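Local coordinates for protein aminotransferase, class I (Staphylococcus aureus, PDB 2O1B) that probably transfers amino groups between amino acids and 2-oxo acids, such as aspartate and 2-oxoglutarate, with the help of pyridoxal-5'-phosphate, at residues A[221-224]-A[225-228]. Numbering follows the deposited sequence.
Sequences FAYG and AFGF. With PLP (pyridoxal-5'-phosphate), chain B.
Tyr223 and Phe226 meet across a type I beta turn, in the loop that follows strand 216-220 of the large mixed sheet and helps to line the cofactor pocket of this fold-type I aminotransferase. Their rings form an offset edge-to-face pair: the Tyr223 edge is directed at the Phe226 face, with the planes at 71° and the centroids 5.9 Å apart. Both rings swing beside their own backbone N (chi1 -71° and -55°), which brings Tyr223 CD2 to 3.8 Å from Phe226 CD2. The apolar ring of Phe226 suits its buried place, where it also touches Gln308 of helix 302-325 and Lys253. In the backbone, Phe226 N donates to Tyr223 O over 3.0 Å, closing the turn from above the carbonyl plane; this O sits at the Phe226 ring edge, in its plane. A preceding type I turn, Phe221 to Gly224, is closed by Gly224 N on Phe221 O; Gly224, lacking a side chain, sets its CA over one face of the Phe221 ring, toward the rim. Water links the two turns, donating to Ala222 O and accepting from Ala225 N. Tyrosine suits position 223: its ring packs on Phe226 while its hydroxyl hydrogen-bonds Tyr338 OH and Lys253 NZ. The small methyl of Ala222 lets the pyridine ring lie close, with CB 3.6 Å from PLP C2. Tyr223 CE1 lies 3.0 Å from PLP O3, which approaches the ring obliquely.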
ATOM      1  N   PHE A 221       6.581 -11.211  13.228  1.00 24.03           N
ATOM      2  CA  PHE A 221       5.916 -12.368  13.838  1.00 23.59           C
ATOM      3  C   PHE A 221       5.014 -13.099  12.838  1.00 23.74           C
ATOM      4  O   PHE A 221       4.005 -13.710  13.220  1.00 23.00           O
ATOM      5  CB  PHE A 221       5.078 -11.856  15.011  1.00 23.47           C
ATOM      6  CG  PHE A 221       4.918 -12.829  16.158  1.00 23.84           C
ATOM      7  CD1 PHE A 221       5.798 -13.882  16.351  1.00 25.38           C
ATOM      8  CD2 PHE A 221       3.872 -12.657  17.062  1.00 24.62           C
ATOM      9  CE1 PHE A 221       5.637 -14.758  17.425  1.00 23.90           C
ATOM     10  CE2 PHE A 221       3.698 -13.528  18.137  1.00 26.22           C
ATOM     11  CZ  PHE A 221       4.589 -14.582  18.315  1.00 24.97           C
ATOM     12  N   ALA A 222       5.390 -13.037  11.561  1.00 24.30           N
ATOM     13  CA  ALA A 222       4.646 -13.690  10.463  1.00 24.14           C
ATOM     14  C   ALA A 222       4.308 -15.153  10.717  1.00 24.76           C
ATOM     15  O   ALA A 222       3.241 -15.635  10.289  1.00 25.00           O
ATOM     16  CB  ALA A 222       5.420 -13.560   9.169  1.00 24.58           C
ATOM     17  N   TYR A 223       5.210 -15.862  11.406  1.00 25.00           N
ATOM     18  CA  TYR A 223       5.016 -17.285  11.700  1.00 24.99           C
ATOM     19  C   TYR A 223       4.660 -17.573  13.146  1.00 24.31           C
ATOM     20  O   TYR A 223       4.871 -18.680  13.631  1.00 24.57           O
ATOM     21  CB  TYR A 223       6.223 -18.108  11.238  1.00 25.42           C
ATOM     22  CG  TYR A 223       6.289 -18.189   9.731  1.00 26.17           C
ATOM     23  CD1 TYR A 223       7.260 -17.489   9.021  1.00 25.90           C
ATOM     24  CD2 TYR A 223       5.342 -18.928   9.016  1.00 26.61           C
ATOM     25  CE1 TYR A 223       7.306 -17.549   7.632  1.00 27.12           C
ATOM     26  CE2 TYR A 223       5.381 -18.996   7.632  1.00 26.89           C
ATOM     27  CZ  TYR A 223       6.361 -18.305   6.950  1.00 26.08           C
ATOM     28  OH  TYR A 223       6.395 -18.372   5.573  1.00 27.90           O
ATOM     29  N   GLY A 224       4.109 -16.568  13.819  1.00 23.67           N
ATOM     30  CA  GLY A 224       3.654 -16.689  15.194  1.00 23.17           C
ATOM     31  C   GLY A 224       2.811 -17.915  15.487  1.00 22.87           C
ATOM     32  O   GLY A 224       2.981 -18.534  16.544  1.00 23.18           O
ATOM     33  N   ALA A 225       1.945 -18.289  14.546  1.00 23.03           N
ATOM     34  CA  ALA A 225       1.015 -19.429  14.718  1.00 23.27           C
ATOM     35  C   ALA A 225       1.692 -20.805  14.688  1.00 23.33           C
ATOM     36  O   ALA A 225       1.142 -21.794  15.194  1.00 23.77           O
ATOM     37  CB  ALA A 225      -0.064 -19.378  13.645  1.00 23.29           C
ATOM     38  N   PHE A 226       2.872 -20.860  14.070  1.00 23.61           N
ATOM     39  CA  PHE A 226       3.564 -22.108  13.767  1.00 23.17           C
ATOM     40  C   PHE A 226       4.718 -22.305  14.773  1.00 23.70           C
ATOM     41  O   PHE A 226       5.840 -21.849  14.558  1.00 22.52           O
ATOM     42  CB  PHE A 226       4.044 -22.083  12.295  1.00 24.08           C
ATOM     43  CG  PHE A 226       2.927 -21.805  11.286  1.00 23.74           C
ATOM     44  CD1 PHE A 226       2.272 -22.851  10.640  1.00 24.66           C
ATOM     45  CD2 PHE A 226       2.523 -20.491  11.003  1.00 24.74           C
ATOM     46  CE1 PHE A 226       1.242 -22.597   9.724  1.00 23.32           C
ATOM     47  CE2 PHE A 226       1.498 -20.231  10.103  1.00 22.95           C
ATOM     48  CZ  PHE A 226       0.848 -21.297   9.461  1.00 24.26           C
ATOM     49  N   GLY A 227       4.405 -22.964  15.894  1.00 23.50           N
ATOM     50  CA  GLY A 227       5.381 -23.221  16.955  1.00 23.76           C
ATOM     51  C   GLY A 227       5.232 -24.679  17.285  1.00 24.26           C
ATOM     52  O   GLY A 227       4.164 -25.102  17.737  1.00 24.21           O
ATOM     53  N   PHE A 228       6.270 -25.463  17.010  1.00 24.34           N
ATOM     54  CA  PHE A 228       6.099 -26.916  16.945  1.00 24.92           C
ATOM     55  C   PHE A 228       6.196 -27.623  18.287  1.00 25.25           C
ATOM     56  O   PHE A 228       5.355 -28.454  18.602  1.00 25.01           O
ATOM     57  CB  PHE A 228       7.037 -27.540  15.901  1.00 25.19           C
ATOM     58  CG  PHE A 228       6.786 -27.042  14.497  1.00 25.39           C
ATOM     59  CD1 PHE A 228       7.833 -26.809  13.631  1.00 26.20           C
ATOM     60  CD2 PHE A 228       5.483 -26.781  14.063  1.00 26.15           C
ATOM     61  CE1 PHE A 228       7.588 -26.339  12.330  1.00 26.38           C
ATOM     62  CE2 PHE A 228       5.227 -26.299  12.771  1.00 27.23           C
ATOM     63  CZ  PHE A 228       6.273 -26.086  11.909  1.00 24.81           C
TER
HETATM   64  N1  PLP B 400       7.901 -11.556   7.091  1.00 16.80           N
HETATM   65  C2  PLP B 400       8.178 -12.907   6.992  1.00 18.21           C
HETATM   66  C2A PLP B 400       9.247 -13.505   7.864  1.00 17.70           C
HETATM   67  C3  PLP B 400       7.426 -13.682   6.106  1.00 17.69           C
HETATM   68  O3  PLP B 400       7.658 -15.021   5.975  1.00 20.28           O
HETATM   69  C4  PLP B 400       6.420 -13.090   5.330  1.00 18.49           C
HETATM   70  C4A PLP B 400       5.313 -13.976   4.842  1.00 17.73           C
HETATM   71  C5  PLP B 400       6.165 -11.720   5.430  1.00 18.05           C
HETATM   72  C6  PLP B 400       6.919 -10.954   6.319  1.00 18.26           C
HETATM   73  C5A PLP B 400       5.098 -11.044   4.579  1.00 19.43           C
HETATM   74  O4P PLP B 400       3.784 -11.338   5.014  1.00 21.63           O
HETATM   75  P   PLP B 400       2.509 -10.588   4.363  1.00 20.36           P
HETATM   76  O1P PLP B 400       1.757 -11.565   3.474  1.00 18.00           O
HETATM   77  O2P PLP B 400       3.034  -9.424   3.566  1.00 18.93           O
HETATM   78  O3P PLP B 400       1.630 -10.142   5.496  1.00 19.72           O
HETATM   79  O   HOH W   1       1.377 -16.938  11.836  1.00 18.69           O